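Local atomic coordinates of carboxylesterase SOBER1 (Arabidopsis thaliana, PDB entry 6AVX), a protein that hydrolyses carboxylic esters, preferring short acyl chains, has phospholipase A2 activity, and dampens the plant hypersensitive response to the bacterial effector AvrBsT. Residues 37-42 against 86-91; 8-13 against 19-24; 132-137 against 163-168; 113-118 against 154-159. The protein carries 1 engineered substitution. One frame throughout, in Å; residues are numbered along the deposited sequence.

Interaction 1: residues 37-42 against 86-91; sequences SWLFPS and HAIIDQ
At the border of the central parallel sheet of the alpha/beta hydrolase fold, Leu39 of strand 37-39 and the proline two residues beyond it meet Ile88 of helix 75-94. The contact is small, burying 100 Å² over both sides, and wholly apolar. Its closest point is methyl to methyl: Leu39 CD2 lies 3.7 Å from Ile88 CG2, the short branch of the isoleucine. Leu39 reaches it because its CG swings away from the backbone N (chi1 -172°), sending the branched end out from the strand, while the backbones stay apart, with 9.4 Å between Leu39 CA and Ile88 CA. The longer branch of Ile88, with CD1 extended (chi2 169°), serves a different partner: CD1 comes within 4.3 Å of Pro41 CB, a looser approach. Ile88 therefore divides its two branches between the strand and the loop that follows it. Within the fold, strand 37-39 is the outermost of the sheet at this end and pairs through its backbone with Ile8 and Trp10 of strand 7-11, whose Leu9 and Leu11 touch Pro41. Helix 75-94 is also hydrogen-bonded to helix 109-120 by His86 NE2 to Ser117 O, and to Tyr121 just beyond it by Asp90 OD1.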
loop_
_atom_site.group_PDB
_atom_site.type_symbol
_atom_site.label_atom_id
_atom_site.label_comp_id
_atom_site.label_asym_id
_atom_site.label_seq_id
_atom_site.Cartn_x
_atom_site.Cartn_y
_atom_site.Cartn_z
ATOM N N SER A 37 -12.446 -10.908 -5.698
ATOM C CA SER A 37 -11.313 -11.799 -5.901
ATOM C C SER A 37 -10.108 -11.196 -5.196
ATOM O O SER A 37 -9.648 -10.116 -5.573
ATOM C CB SER A 37 -11.011 -11.937 -7.391
ATOM O OG SER A 37 -9.848 -12.723 -7.602
ATOM N N TRP A 38 -9.610 -11.872 -4.179
ATOM C CA TRP A 38 -8.479 -11.393 -3.402
ATOM C C TRP A 38 -7.210 -12.095 -3.850
ATOM O O TRP A 38 -7.234 -13.260 -4.262
ATOM C CB TRP A 38 -8.678 -11.727 -1.928
ATOM C CG TRP A 38 -9.773 -11.004 -1.256
ATOM C CD1 TRP A 38 -11.107 -11.287 -1.322
ATOM C CD2 TRP A 38 -9.648 -9.879 -0.394
ATOM N NE1 TRP A 38 -11.811 -10.400 -0.555
ATOM C CE2 TRP A 38 -10.941 -9.533 0.043
ATOM C CE3 TRP A 38 -8.567 -9.145 0.078
ATOM C CZ2 TRP A 38 -11.178 -8.473 0.905
ATOM C CZ3 TRP A 38 -8.806 -8.100 0.939
ATOM C CH2 TRP A 38 -10.108 -7.775 1.346
ATOM N N LEU A 39 -6.082 -11.395 -3.729
ATOM C CA LEU A 39 -4.786 -12.013 -3.946
ATOM C C LEU A 39 -3.804 -11.502 -2.910
ATOM O O LEU A 39 -3.678 -10.294 -2.706
ATOM C CB LEU A 39 -4.282 -11.719 -5.355
ATOM C CG LEU A 39 -3.029 -12.482 -5.740
ATOM C CD1 LEU A 39 -3.295 -13.979 -5.837
ATOM C CD2 LEU A 39 -2.498 -11.962 -7.058
ATOM N N PHE A 40 -3.140 -12.435 -2.242
ATOM C CA PHE A 40 -2.177 -12.147 -1.187
ATOM C C PHE A 40 -0.843 -12.753 -1.609
ATOM O O PHE A 40 -0.512 -13.875 -1.200
ATOM C CB PHE A 40 -2.626 -12.764 0.135
ATOM C CG PHE A 40 -3.826 -12.090 0.762
ATOM C CD1 PHE A 40 -3.662 -11.221 1.809
ATOM C CD2 PHE A 40 -5.120 -12.344 0.307
ATOM C CE1 PHE A 40 -4.751 -10.602 2.393
ATOM C CE2 PHE A 40 -6.210 -11.731 0.913
ATOM C CZ PHE A 40 -6.014 -10.869 1.941
ATOM N N PRO A 41 -0.054 -12.046 -2.419
ATOM C CA PRO A 41 1.250 -12.569 -2.853
ATOM C C PRO A 41 2.245 -12.554 -1.706
ATOM O O PRO A 41 2.022 -11.931 -0.661
ATOM C CB PRO A 41 1.669 -11.603 -3.964
ATOM C CG PRO A 41 1.015 -10.320 -3.576
ATOM C CD PRO A 41 -0.329 -10.735 -3.018
ATOM N N SER A 42 3.389 -13.219 -1.916
ATOM C CA SER A 42 4.462 -13.248 -0.932
ATOM C C SER A 42 5.730 -12.665 -1.534
ATOM O O SER A 42 6.126 -13.041 -2.644
ATOM C CB SER A 42 4.736 -14.670 -0.469
ATOM O OG SER A 42 3.651 -15.144 0.297
ATOM N N HIS A 86 3.001 -4.495 -10.767
ATOM C CA HIS A 86 2.403 -4.112 -12.039
ATOM C C HIS A 86 2.144 -5.317 -12.929
ATOM O O HIS A 86 1.165 -5.327 -13.673
ATOM C CB HIS A 86 3.282 -3.098 -12.757
ATOM C CG HIS A 86 3.177 -1.716 -12.189
ATOM N ND1 HIS A 86 3.727 -0.619 -12.808
ATOM C CD2 HIS A 86 2.557 -1.252 -11.079
ATOM C CE1 HIS A 86 3.442 0.464 -12.109
ATOM N NE2 HIS A 86 2.738 0.107 -11.053
ATOM N N ALA A 87 3.021 -6.326 -12.902
ATOM C CA ALA A 87 2.761 -7.538 -13.678
ATOM C C ALA A 87 1.465 -8.196 -13.226
ATOM O O ALA A 87 0.670 -8.666 -14.054
ATOM C CB ALA A 87 3.946 -8.501 -13.550
ATOM N N ILE A 88 1.222 -8.226 -11.914
ATOM C CA ILE A 88 -0.007 -8.816 -11.388
ATOM C C ILE A 88 -1.214 -8.021 -11.862
ATOM O O ILE A 88 -2.220 -8.583 -12.319
ATOM C CB ILE A 88 0.049 -8.879 -9.852
ATOM C CG1 ILE A 88 1.131 -9.862 -9.388
ATOM C CG2 ILE A 88 -1.325 -9.250 -9.270
ATOM C CD1 ILE A 88 1.428 -9.799 -7.896
ATOM N N ILE A 89 -1.148 -6.696 -11.735
ATOM C CA ILE A 89 -2.269 -5.851 -12.140
ATOM C C ILE A 89 -2.501 -5.978 -13.639
ATOM O O ILE A 89 -3.647 -6.089 -14.098
ATOM C CB ILE A 89 -2.029 -4.386 -11.732
ATOM C CG1 ILE A 89 -1.836 -4.246 -10.212
ATOM C CG2 ILE A 89 -3.193 -3.515 -12.197
ATOM C CD1 ILE A 89 -1.151 -2.961 -9.814
ATOM N N ASP A 90 -1.419 -5.922 -14.423
ATOM C CA ASP A 90 -1.520 -6.064 -15.876
ATOM C C ASP A 90 -2.274 -7.332 -16.245
ATOM O O ASP A 90 -3.132 -7.326 -17.140
ATOM C CB ASP A 90 -0.128 -6.153 -16.507
ATOM C CG ASP A 90 0.612 -4.828 -16.576
ATOM O OD1 ASP A 90 0.046 -3.756 -16.306
ATOM O OD2 ASP A 90 1.801 -4.900 -16.958
ATOM N N GLN A 91 -1.935 -8.440 -15.602
ATOM C CA GLN A 91 -2.558 -9.712 -15.960
ATOM C C GLN A 91 -4.039 -9.726 -15.592
ATOM O O GLN A 91 -4.874 -10.220 -16.366
ATOM C CB GLN A 91 -1.818 -10.855 -15.280
ATOM C CG GLN A 91 -2.408 -12.237 -15.557
ATOM C CD GLN A 91 -2.294 -12.646 -17.011
ATOM O OE1 GLN A 91 -1.509 -12.077 -17.773
ATOM N NE2 GLN A 91 -3.079 -13.645 -17.403
#

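Interaction 2: residues 8-13 against 19-24; sequences ILWLHG and PANEPI
Trp10 and Ile24 supply the apolar part of this contact. Ile24 crosses the indole at about a right angle and lays two methyls over one and the same face. CG2 makes a CH-pi contact, 4.1 Å from the centroid of the six-membered ring of Trp10 and only 13° off its normal. CD1 sits nearer the rim, 3.5 Å from Trp10 CZ2, and is the closer of the two to the ring plane. The first torsion of Ile24, with CG1 anti to the carbonyl carbon (chi1 -75°), and an extended continuation carry CD1 across the indole. The polar part runs through a water at the edge of the indole, in its plane. This water accepts from Trp10 NE1 at 3.0 Å and donates to Asn21 OD1 at 2.7 Å, bridging strand and helix where no direct hydrogen bond joins the segments. The amide of Asn21 is held at its other end as well, because ND2 bonds Asp16 OD2 and Ser17 O; the same nitrogen packs against His12 CB at 3.5 Å. Within its own segment, His12 ND1 donates to Gly13 O at 2.7 Å with an N-H...O angle of 163°, while His12 NE2 bonds Ala43 N. The side chain of His12 lies about 9 Å from that of Ser108, the nucleophile by similarity. The arrangement belongs to the first beta-alpha-beta unit of the fold, strand 7-11, helix 18-21 and strand 37-39. The His-Gly pair just after strand 7-11 probably occupies the place where alpha/beta hydrolases commonly carry their oxyanion-hole loop.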
loop_
_atom_site.group_PDB
_atom_site.type_symbol
_atom_site.label_atom_id
_atom_site.label_comp_id
_atom_site.label_asym_id
_atom_site.label_seq_id
_atom_site.Cartn_x
_atom_site.Cartn_y
_atom_site.Cartn_z
ATOM N N ILE A 8 -8.879 -7.362 -5.358
ATOM C CA ILE A 8 -8.207 -6.715 -4.232
ATOM C C ILE A 8 -6.877 -7.419 -4.023
ATOM O O ILE A 8 -6.840 -8.611 -3.680
ATOM C CB ILE A 8 -9.050 -6.750 -2.948
ATOM C CG1 ILE A 8 -10.448 -6.177 -3.220
ATOM C CG2 ILE A 8 -8.341 -5.984 -1.852
ATOM C CD1 ILE A 8 -11.406 -6.255 -2.044
ATOM N N LEU A 9 -5.790 -6.683 -4.231
ATOM C CA LEU A 9 -4.439 -7.162 -4.012
ATOM C C LEU A 9 -3.987 -6.642 -2.657
ATOM O O LEU A 9 -4.024 -5.431 -2.420
ATOM C CB LEU A 9 -3.538 -6.598 -5.112
ATOM C CG LEU A 9 -2.072 -7.003 -5.037
ATOM C CD1 LEU A 9 -1.942 -8.498 -5.188
ATOM C CD2 LEU A 9 -1.244 -6.272 -6.068
ATOM N N TRP A 10 -3.572 -7.533 -1.764
ATOM C CA TRP A 10 -3.103 -7.167 -0.433
ATOM C C TRP A 10 -1.626 -7.486 -0.305
ATOM O O TRP A 10 -1.228 -8.629 -0.536
ATOM C CB TRP A 10 -3.862 -7.924 0.658
ATOM C CG TRP A 10 -3.494 -7.402 2.019
ATOM C CD1 TRP A 10 -2.375 -7.695 2.741
ATOM C CD2 TRP A 10 -4.220 -6.433 2.780
ATOM N NE1 TRP A 10 -2.362 -6.965 3.914
ATOM C CE2 TRP A 10 -3.486 -6.192 3.959
ATOM C CE3 TRP A 10 -5.427 -5.769 2.596
ATOM C CZ2 TRP A 10 -3.922 -5.304 4.939
ATOM C CZ3 TRP A 10 -5.855 -4.878 3.576
ATOM C CH2 TRP A 10 -5.109 -4.669 4.728
ATOM N N LEU A 11 -0.826 -6.506 0.111
ATOM C CA LEU A 11 0.626 -6.621 0.189
ATOM C C LEU A 11 1.059 -6.601 1.649
ATOM O O LEU A 11 0.877 -5.597 2.345
ATOM C CB LEU A 11 1.275 -5.475 -0.580
ATOM C CG LEU A 11 0.861 -5.399 -2.047
ATOM C CD1 LEU A 11 1.415 -4.180 -2.733
ATOM C CD2 LEU A 11 1.241 -6.678 -2.804
ATOM N N HIS A 12 1.643 -7.712 2.104
ATOM C CA HIS A 12 2.058 -7.883 3.486
ATOM C C HIS A 12 3.254 -6.990 3.827
ATOM O O HIS A 12 3.918 -6.416 2.966
ATOM C CB HIS A 12 2.396 -9.359 3.744
ATOM C CG HIS A 12 3.604 -9.854 3.000
ATOM N ND1 HIS A 12 4.891 -9.531 3.372
ATOM C CD2 HIS A 12 3.718 -10.642 1.906
ATOM C CE1 HIS A 12 5.745 -10.104 2.529
ATOM N NE2 HIS A 12 5.060 -10.788 1.636
ATOM N N GLY A 13 3.549 -6.914 5.128
ATOM C CA GLY A 13 4.678 -6.160 5.638
ATOM C C GLY A 13 5.965 -6.967 5.735
ATOM O O GLY A 13 6.035 -8.155 5.410
ATOM N N PRO A 19 0.003 -15.905 2.643
ATOM C CA PRO A 19 -0.916 -16.818 3.341
ATOM C C PRO A 19 -1.168 -16.427 4.776
ATOM O O PRO A 19 -2.280 -16.619 5.278
ATOM C CB PRO A 19 -0.224 -18.178 3.206
ATOM C CG PRO A 19 0.514 -18.068 1.894
ATOM C CD PRO A 19 1.050 -16.644 1.925
ATOM N N ALA A 20 -0.183 -15.830 5.458
ATOM C CA ALA A 20 -0.398 -15.407 6.836
ATOM C C ALA A 20 -1.461 -14.332 6.932
ATOM O O ALA A 20 -2.115 -14.197 7.970
ATOM C CB ALA A 20 0.907 -14.906 7.455
ATOM N N ASN A 21 -1.656 -13.556 5.870
ATOM C CA ASN A 21 -2.580 -12.434 5.875
ATOM C C ASN A 21 -3.900 -12.696 5.179
ATOM O O ASN A 21 -4.815 -11.877 5.306
ATOM C CB ASN A 21 -1.911 -11.216 5.258
ATOM C CG ASN A 21 -0.962 -10.597 6.200
ATOM O OD1 ASN A 21 -1.363 -9.808 7.068
ATOM N ND2 ASN A 21 0.300 -10.979 6.107
ATOM N N GLU A 22 -4.026 -13.807 4.463
ATOM C CA GLU A 22 -5.280 -14.103 3.781
ATOM C C GLU A 22 -6.505 -13.964 4.672
ATOM O O GLU A 22 -7.542 -13.507 4.163
ATOM C CB GLU A 22 -5.205 -15.479 3.097
ATOM C CG GLU A 22 -4.367 -15.460 1.824
ATOM C CD GLU A 22 -4.104 -16.810 1.213
ATOM O OE1 GLU A 22 -4.240 -17.840 1.887
ATOM O OE2 GLU A 22 -3.708 -16.846 0.030
ATOM N N PRO A 23 -6.480 -14.313 5.964
ATOM C CA PRO A 23 -7.692 -14.141 6.783
ATOM C C PRO A 23 -8.179 -12.714 6.907
ATOM O O PRO A 23 -9.322 -12.518 7.339
ATOM C CB PRO A 23 -7.301 -14.734 8.144
ATOM C CG PRO A 23 -6.235 -15.725 7.801
ATOM C CD PRO A 23 -5.443 -15.078 6.682
ATOM N N ILE A 24 -7.380 -11.713 6.544
ATOM C CA ILE A 24 -7.886 -10.344 6.527
ATOM C C ILE A 24 -9.186 -10.266 5.746
ATOM O O ILE A 24 -10.095 -9.511 6.105
ATOM C CB ILE A 24 -6.817 -9.398 5.950
ATOM C CG1 ILE A 24 -5.725 -9.173 6.986
ATOM C CG2 ILE A 24 -7.421 -8.057 5.481
ATOM C CD1 ILE A 24 -4.531 -8.393 6.480
HETATM O O HOH W 1 -0.536 -7.355 6.251
#

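Interaction 3: residues 132-137 against 163-168; sequences SGWVPF and RMVLFE
Val165, the residue that meets Ser132, Gly133 and Trp134, is fixed by its backbone: its N and that of Met164 both bond Asp162 OD1, so one carboxylate oxygen grips two successive amides. Val165 O is engaged in turn by His158 NE2. Held this way, the side chain packs against the 132-134 loop. CG1, placed anti to the backbone N (chi1 177°), lies 3.2 Å from Gly133 O and 3.7 Å from Ser132 O. Neither carbonyl has a hydrogen-bond partner in the model, and both are buried, so a methyl group closes over two polar atoms. CG2 is the methyl nearer the indole, which it approaches obliquely, 3.8 Å from Trp134 CE3. Trp134 can receive it because its CG lies between the backbone N and the carbonyl carbon (chi1 65°), and the two side chains cross at about a right angle. Val165 also touches His194, and Trp134 touches Ser108. Ser108 and His194, with Asp162, are assigned by similarity to the charge relay system. The contact thus joins the loop after strand 127-131 to the loop after Asp162, next to the probable Ser-His-Asp triad of an alpha/beta hydrolase.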
loop_
_atom_site.group_PDB
_atom_site.type_symbol
_atom_site.label_atom_id
_atom_site.label_comp_id
_atom_site.label_asym_id
_atom_site.label_seq_id
_atom_site.Cartn_x
_atom_site.Cartn_y
_atom_site.Cartn_z
ATOM N N SER A 132 -0.439 2.306 7.633
ATOM C CA SER A 132 0.786 2.489 8.405
ATOM C C SER A 132 2.036 2.429 7.537
ATOM O O SER A 132 3.060 1.871 7.922
ATOM C CB SER A 132 0.863 1.474 9.538
ATOM O OG SER A 132 -0.351 1.483 10.287
ATOM N N GLY A 133 1.953 3.030 6.357
ATOM C CA GLY A 133 3.044 3.046 5.418
ATOM C C GLY A 133 3.869 4.314 5.478
ATOM O O GLY A 133 3.843 5.077 6.448
ATOM N N TRP A 134 4.617 4.537 4.406
ATOM C CA TRP A 134 5.457 5.718 4.269
ATOM C C TRP A 134 5.650 5.966 2.784
ATOM O O TRP A 134 5.311 5.135 1.954
ATOM C CB TRP A 134 6.787 5.546 4.992
ATOM C CG TRP A 134 7.687 4.469 4.438
ATOM C CD1 TRP A 134 8.667 4.631 3.504
ATOM C CD2 TRP A 134 7.737 3.092 4.830
ATOM N NE1 TRP A 134 9.303 3.446 3.281
ATOM C CE2 TRP A 134 8.776 2.484 4.097
ATOM C CE3 TRP A 134 7.029 2.323 5.752
ATOM C CZ2 TRP A 134 9.103 1.137 4.240
ATOM C CZ3 TRP A 134 7.357 0.996 5.907
ATOM C CH2 TRP A 134 8.403 0.414 5.161
ATOM N N VAL A 135 6.193 7.133 2.450
ATOM C CA VAL A 135 6.468 7.502 1.066
ATOM C C VAL A 135 7.840 6.945 0.703
ATOM O O VAL A 135 8.839 7.384 1.285
ATOM C CB VAL A 135 6.418 9.020 0.870
ATOM C CG1 VAL A 135 6.677 9.369 -0.590
ATOM C CG2 VAL A 135 5.056 9.555 1.292
ATOM N N PRO A 136 7.942 5.980 -0.224
ATOM C CA PRO A 136 9.203 5.256 -0.388
ATOM C C PRO A 136 10.092 5.815 -1.475
ATOM O O PRO A 136 10.954 5.107 -1.998
ATOM C CB PRO A 136 8.731 3.845 -0.740
ATOM C CG PRO A 136 7.565 4.100 -1.568
ATOM C CD PRO A 136 6.862 5.296 -0.963
ATOM N N PHE A 137 9.912 7.083 -1.796
ATOM C CA PHE A 137 10.744 7.747 -2.787
ATOM C C PHE A 137 10.665 9.246 -2.550
ATOM O O PHE A 137 9.869 9.724 -1.751
ATOM C CB PHE A 137 10.410 7.312 -4.233
ATOM C CG PHE A 137 8.931 7.092 -4.534
ATOM C CD1 PHE A 137 7.948 7.910 -4.005
ATOM C CD2 PHE A 137 8.542 6.084 -5.405
ATOM C CE1 PHE A 137 6.601 7.698 -4.323
ATOM C CE2 PHE A 137 7.223 5.879 -5.733
ATOM C CZ PHE A 137 6.249 6.687 -5.194
ATOM N N ARG A 163 5.328 3.685 16.747
ATOM C CA ARG A 163 6.739 3.989 16.960
ATOM C C ARG A 163 7.639 3.189 16.039
ATOM O O ARG A 163 8.866 3.244 16.173
ATOM C CB ARG A 163 7.132 3.773 18.424
ATOM C CG ARG A 163 6.355 4.679 19.380
ATOM C CD ARG A 163 6.984 4.754 20.766
ATOM N NE ARG A 163 8.403 5.121 20.715
ATOM C CZ ARG A 163 9.383 4.507 21.379
ATOM N NH1 ARG A 163 9.125 3.501 22.203
ATOM N NH2 ARG A 163 10.634 4.923 21.241
ATOM N N MET A 164 7.056 2.463 15.091
ATOM C CA MET A 164 7.841 1.752 14.100
ATOM C C MET A 164 7.851 2.463 12.765
ATOM O O MET A 164 8.916 2.582 12.151
ATOM C CB MET A 164 7.339 0.324 13.952
ATOM C CG MET A 164 7.594 -0.439 15.216
ATOM S SD MET A 164 6.866 -2.063 15.236
ATOM C CE MET A 164 7.719 -2.830 13.856
ATOM N N VAL A 165 6.706 2.949 12.332
ATOM C CA VAL A 165 6.584 3.878 11.221
ATOM C C VAL A 165 5.857 5.062 11.832
ATOM O O VAL A 165 4.652 5.002 12.090
ATOM C CB VAL A 165 5.811 3.286 10.042
ATOM C CG1 VAL A 165 5.665 4.336 8.942
ATOM C CG2 VAL A 165 6.519 2.050 9.513
ATOM N N LEU A 166 6.613 6.107 12.168
ATOM C CA LEU A 166 6.053 7.192 12.950
ATOM C C LEU A 166 4.869 7.820 12.241
ATOM O O LEU A 166 4.837 7.936 11.017
ATOM C CB LEU A 166 7.088 8.286 13.210
ATOM C CG LEU A 166 8.336 7.927 14.000
ATOM C CD1 LEU A 166 8.783 9.180 14.715
ATOM C CD2 LEU A 166 8.141 6.832 14.996
ATOM N N PHE A 167 3.899 8.246 13.033
ATOM C CA PHE A 167 2.721 8.914 12.492
ATOM C C PHE A 167 3.117 10.075 11.581
ATOM O O PHE A 167 2.487 10.302 10.538
ATOM C CB PHE A 167 1.852 9.377 13.666
ATOM C CG PHE A 167 0.528 9.981 13.271
ATOM C CD1 PHE A 167 -0.509 9.192 12.801
ATOM C CD2 PHE A 167 0.304 11.344 13.418
ATOM C CE1 PHE A 167 -1.729 9.740 12.468
ATOM C CE2 PHE A 167 -0.920 11.902 13.078
ATOM C CZ PHE A 167 -1.937 11.095 12.606
ATOM N N GLU A 168 4.185 10.796 11.931
ATOM C CA GLU A 168 4.633 11.910 11.095
ATOM C C GLU A 168 5.053 11.455 9.698
ATOM O O GLU A 168 4.947 12.228 8.736
ATOM C CB GLU A 168 5.790 12.660 11.759
ATOM C CG GLU A 168 7.045 11.816 11.965
ATOM C CD GLU A 168 8.296 12.662 12.145
ATOM O OE1 GLU A 168 9.353 12.300 11.578
ATOM O OE2 GLU A 168 8.219 13.694 12.844
#

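Interaction 4: residues 113-118 against 154-159; sequences LTLASV and ILWSHG
Leu115 projects from helix 109-120 toward strand 154-159, and its path from CB outward defines the contact. At CB the chain turns so that CG stands opposite the backbone N (chi1 -171°), which points the fork at the strand. One prong, CD2, ends 4.0 Å from Trp156 CZ3, at the edge of the indole and near its plane. The other, CD1, reaches the same ring atom at 4.1 Å and also lies 4.2 Å from Ile154 CD1. A turn further along the helix, Val118 CG1 comes 4.0 Å from Ile154 CD1, the two side chains running past each other in opposite senses. Ile154 CD1 is thus shared by Leu115 and Val118. The far side of the indole is held by polar means: Trp156 NE1 donates to His158 ND1 at 3.1 Å with an N-H...N angle of 170°, each partner lying in the plane of the other's ring, which limits rotation of both. Since ND1 accepts, the proton of His158 probably sits on NE2, which bonds Val165 O. Helix and strand segments run nearly antiparallel (167°), their axes 10.6 Å apart. Helix 109-120 lies on the sheet beside helix 75-94, whose Val85 touches Leu113 and Ser117. Leu155 and Ser157 of the strand meet helix 198-212 instead, and the ring of Trp156 also meets that of Phe186 of strand 184-189.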
loop_
_atom_site.group_PDB
_atom_site.type_symbol
_atom_site.label_atom_id
_atom_site.label_comp_id
_atom_site.label_asym_id
_atom_site.label_seq_id
_atom_site.Cartn_x
_atom_site.Cartn_y
_atom_site.Cartn_z
ATOM N N LEU A 113 4.648 0.048 -0.668
ATOM C CA LEU A 113 4.628 -0.529 -2.007
ATOM C C LEU A 113 3.312 -0.267 -2.706
ATOM O O LEU A 113 3.293 -0.019 -3.920
ATOM C CB LEU A 113 4.917 -2.026 -1.942
ATOM C CG LEU A 113 4.937 -2.741 -3.291
ATOM C CD1 LEU A 113 5.893 -2.102 -4.271
ATOM C CD2 LEU A 113 5.278 -4.195 -3.070
ATOM N N THR A 114 2.210 -0.327 -1.973
ATOM C CA THR A 114 0.908 0.041 -2.530
ATOM C C THR A 114 0.960 1.432 -3.135
ATOM O O THR A 114 0.519 1.650 -4.270
ATOM C CB THR A 114 -0.179 -0.029 -1.439
ATOM O OG1 THR A 114 -0.435 -1.395 -1.109
ATOM C CG2 THR A 114 -1.483 0.613 -1.875
ATOM N N LEU A 115 1.469 2.389 -2.367
ATOM C CA LEU A 115 1.513 3.757 -2.848
ATOM C C LEU A 115 2.336 3.861 -4.121
ATOM O O LEU A 115 1.901 4.457 -5.115
ATOM C CB LEU A 115 2.097 4.657 -1.768
ATOM C CG LEU A 115 1.981 6.139 -2.114
ATOM C CD1 LEU A 115 0.573 6.636 -1.872
ATOM C CD2 LEU A 115 2.988 6.961 -1.329
ATOM N N ALA A 116 3.546 3.318 -4.097
ATOM C CA ALA A 116 4.413 3.401 -5.265
ATOM C C ALA A 116 3.775 2.735 -6.473
ATOM O O ALA A 116 3.860 3.241 -7.605
ATOM C CB ALA A 116 5.749 2.740 -4.947
ATOM N N SER A 117 3.130 1.590 -6.251
ATOM C CA SER A 117 2.562 0.834 -7.359
ATOM C C SER A 117 1.399 1.576 -7.991
ATOM O O SER A 117 1.258 1.591 -9.220
ATOM C CB SER A 117 2.120 -0.544 -6.883
ATOM O OG SER A 117 3.217 -1.333 -6.434
ATOM N N VAL A 118 0.521 2.145 -7.174
ATOM C CA VAL A 118 -0.624 2.874 -7.700
ATOM C C VAL A 118 -0.167 4.115 -8.453
ATOM O O VAL A 118 -0.653 4.403 -9.559
ATOM C CB VAL A 118 -1.595 3.213 -6.562
ATOM C CG1 VAL A 118 -2.620 4.232 -7.018
ATOM C CG2 VAL A 118 -2.238 1.937 -6.013
ATOM N N ILE A 154 -6.502 7.590 -2.879
ATOM C CA ILE A 154 -5.710 6.957 -1.827
ATOM C C ILE A 154 -6.446 7.127 -0.508
ATOM O O ILE A 154 -6.895 8.232 -0.179
ATOM C CB ILE A 154 -4.308 7.576 -1.723
ATOM C CG1 ILE A 154 -3.567 7.513 -3.060
ATOM C CG2 ILE A 154 -3.510 6.898 -0.637
ATOM C CD1 ILE A 154 -3.277 6.121 -3.590
ATOM N N LEU A 155 -6.557 6.051 0.247
ATOM C CA LEU A 155 -6.988 6.100 1.640
ATOM C C LEU A 155 -5.804 5.687 2.494
ATOM O O LEU A 155 -5.338 4.549 2.384
ATOM C CB LEU A 155 -8.171 5.165 1.890
ATOM C CG LEU A 155 -8.557 5.010 3.367
ATOM C CD1 LEU A 155 -9.017 6.325 3.971
ATOM C CD2 LEU A 155 -9.626 3.968 3.516
ATOM N N TRP A 156 -5.314 6.586 3.328
ATOM C CA TRP A 156 -4.169 6.332 4.188
ATOM C C TRP A 156 -4.658 6.242 5.623
ATOM O O TRP A 156 -5.249 7.201 6.124
ATOM C CB TRP A 156 -3.182 7.483 4.064
ATOM C CG TRP A 156 -1.839 7.201 4.648
ATOM C CD1 TRP A 156 -1.531 6.948 5.950
ATOM C CD2 TRP A 156 -0.606 7.128 3.932
ATOM N NE1 TRP A 156 -0.185 6.719 6.084
ATOM C CE2 TRP A 156 0.409 6.828 4.851
ATOM C CE3 TRP A 156 -0.270 7.288 2.582
ATOM C CZ2 TRP A 156 1.737 6.701 4.470
ATOM C CZ3 TRP A 156 1.038 7.150 2.199
ATOM C CH2 TRP A 156 2.032 6.861 3.141
ATOM N N SER A 157 -4.414 5.112 6.274
ATOM C CA SER A 157 -4.800 4.855 7.654
ATOM C C SER A 157 -3.525 4.752 8.475
ATOM O O SER A 157 -2.595 4.056 8.067
ATOM C CB SER A 157 -5.550 3.526 7.735
ATOM O OG SER A 157 -6.757 3.565 6.979
ATOM N N HIS A 158 -3.451 5.440 9.612
ATOM C CA HIS A 158 -2.226 5.409 10.411
ATOM C C HIS A 158 -2.573 5.564 11.883
ATOM O O HIS A 158 -3.431 6.382 12.249
ATOM C CB HIS A 158 -1.261 6.518 9.992
ATOM C CG HIS A 158 0.186 6.138 10.030
ATOM N ND1 HIS A 158 0.961 6.083 8.889
ATOM C CD2 HIS A 158 1.006 5.805 11.057
ATOM C CE1 HIS A 158 2.190 5.729 9.215
ATOM N NE2 HIS A 158 2.243 5.544 10.525
ATOM N N GLY A 159 -1.879 4.799 12.716
ATOM C CA GLY A 159 -2.058 4.892 14.154
ATOM C C GLY A 159 -1.216 6.016 14.720
ATOM O O GLY A 159 -0.045 6.176 14.390
#

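Overall arrangement
From the N terminus, interaction 2 comes first, closing a loop of five residues between strand 7-11 and the 19-24 segment. Interaction 1 follows, spanning 43 residues to bring helix 75-94 against strand 37-39; the two contacts touch where strands 37-39 and 7-11 pair. Interactions 3 and 4 cross, since 113-118, 132-137, 154-159 and 163-168 alternate along the chain; they close loops of 25 and 35 residues and touch through Ser132 N with Ser157 O. The centre of interaction 4, which also touches interactions 1 and 2, lies about 4 Å from that of the chain. Interactions 1 and 3 lie on opposite sides of it, and the four link sheet edge, core and probable triad loops.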